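Local structure of glutathione S-transferase (4MP4) at residues Trp163-Val166 with Asp167-Leu170. The protein belongs to the glutathione S-transferase family and probably catalyses the conjugation of glutathione to electrophilic substrates. Residues are numbered along the deposited sequence; the frame is centred on the assembly and turned at random.
Sequences WSIV and DAEL
A half-made capping box, the S-x-x-D signature of the glutathione transferase C-terminal domain, starts helix 165-178 with S164 as N-cap and D167 three residues on; W163 and A168 flank it in the hydrophobic-staple positions. The D167 carboxylate turns back to the cap, where OD2 takes the S164 backbone N-H nearly along its C-O axis (N to OD2 2.9 Å, N-H...O 168°). The reciprocal half is replaced by a water bridge: S164 OG stays 4.2 Å from D167 N and instead donates to a water at 2.7 Å, which in turn donates to OD2. Main-chain bonding begins in the same turn, where D167 N bonds S164 O at 2.8 Å. OD1, the other carboxylate oxygen, bonds Y191 OH and L159 N, so the buried acid ties the helix start to the preceding loop and to helix 186-196. The indole of W163, its chi1 of -175° turning CG away from the backbone N, runs along the first turn past the D167 side chain, and R198 makes a cation-pi contact with it. The staple itself is loose, W163 CZ2 meeting A168 CB at 4.3 Å. Farther along, E169 OE2 bonds Q105 NE2 of helix 95-110, while OE1 lies 3.8 Å from V166 CG2.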
loop_
_atom_site.group_PDB
_atom_site.type_symbol
_atom_site.label_atom_id
_atom_site.label_comp_id
_atom_site.label_asym_id
_atom_site.label_seq_id
_atom_site.Cartn_x
_atom_site.Cartn_y
_atom_site.Cartn_z
ATOM N N TRP A 163 -0.387 1.226 21.998
ATOM C CA TRP A 163 -0.298 0.237 20.951
ATOM C C TRP A 163 -1.137 0.581 19.709
ATOM O O TRP A 163 -2.257 1.064 19.818
ATOM C CB TRP A 163 -0.719 -1.117 21.511
ATOM C CG TRP A 163 -0.537 -2.195 20.511
ATOM C CD1 TRP A 163 0.595 -2.937 20.300
ATOM C CD2 TRP A 163 -1.497 -2.646 19.554
ATOM N NE1 TRP A 163 0.389 -3.826 19.282
ATOM C CE2 TRP A 163 -0.885 -3.669 18.796
ATOM C CE3 TRP A 163 -2.814 -2.281 19.254
ATOM C CZ2 TRP A 163 -1.537 -4.339 17.766
ATOM C CZ3 TRP A 163 -3.470 -2.950 18.227
ATOM C CH2 TRP A 163 -2.828 -3.968 17.497
ATOM N N SER A 164 -0.579 0.340 18.528
ATOM C CA SER A 164 -1.356 0.344 17.292
ATOM C C SER A 164 -0.933 -0.825 16.420
ATOM O O SER A 164 0.130 -1.417 16.635
ATOM C CB SER A 164 -1.175 1.649 16.523
ATOM O OG SER A 164 0.189 1.929 16.329
ATOM N N ILE A 165 -1.755 -1.156 15.429
ATOM C CA ILE A 165 -1.478 -2.313 14.571
ATOM C C ILE A 165 -0.078 -2.201 13.919
ATOM O O ILE A 165 0.522 -3.208 13.519
ATOM C CB ILE A 165 -2.598 -2.487 13.505
ATOM C CG1 ILE A 165 -2.534 -3.854 12.815
ATOM C CG2 ILE A 165 -2.561 -1.368 12.501
ATOM C CD1 ILE A 165 -2.732 -5.023 13.753
ATOM N N VAL A 166 0.456 -0.981 13.851
ATOM C CA VAL A 166 1.733 -0.758 13.195
ATOM C C VAL A 166 2.874 -1.271 14.081
ATOM O O VAL A 166 3.962 -1.609 13.582
ATOM C CB VAL A 166 1.940 0.735 12.782
ATOM C CG1 VAL A 166 3.214 0.890 11.975
ATOM C CG2 VAL A 166 0.780 1.228 11.955
ATOM N N ASP A 167 2.630 -1.355 15.393
ATOM C CA ASP A 167 3.634 -1.971 16.265
ATOM C C ASP A 167 3.829 -3.429 15.856
ATOM O O ASP A 167 4.970 -3.923 15.761
ATOM C CB ASP A 167 3.281 -1.866 17.755
ATOM C CG ASP A 167 3.350 -0.426 18.281
ATOM O OD1 ASP A 167 4.483 0.141 18.368
ATOM O OD2 ASP A 167 2.263 0.130 18.617
ATOM N N ALA A 168 2.718 -4.101 15.568
ATOM C CA ALA A 168 2.769 -5.510 15.211
ATOM C C ALA A 168 3.451 -5.689 13.842
ATOM O O ALA A 168 4.177 -6.670 13.619
ATOM C CB ALA A 168 1.370 -6.130 15.233
ATOM N N GLU A 169 3.243 -4.724 12.950
ATOM C CA GLU A 169 3.798 -4.794 11.598
ATOM C C GLU A 169 5.308 -4.540 11.609
ATOM O O GLU A 169 6.060 -5.192 10.883
ATOM C CB GLU A 169 3.102 -3.801 10.659
ATOM C CG GLU A 169 1.607 -4.026 10.472
ATOM C CD GLU A 169 0.897 -2.817 9.829
ATOM O OE1 GLU A 169 1.509 -1.737 9.766
ATOM O OE2 GLU A 169 -0.266 -2.941 9.392
ATOM N N LEU A 170 5.744 -3.585 12.432
ATOM C CA LEU A 170 7.156 -3.244 12.535
ATOM C C LEU A 170 7.921 -4.376 13.206
ATOM O O LEU A 170 8.983 -4.775 12.734
ATOM C CB LEU A 170 7.349 -1.938 13.321
ATOM C CG LEU A 170 8.798 -1.465 13.519
ATOM C CD1 LEU A 170 9.469 -1.110 12.186
ATOM C CD2 LEU A 170 8.850 -0.272 14.453
HETATM O O HOH W 1 1.759 2.578 18.483
#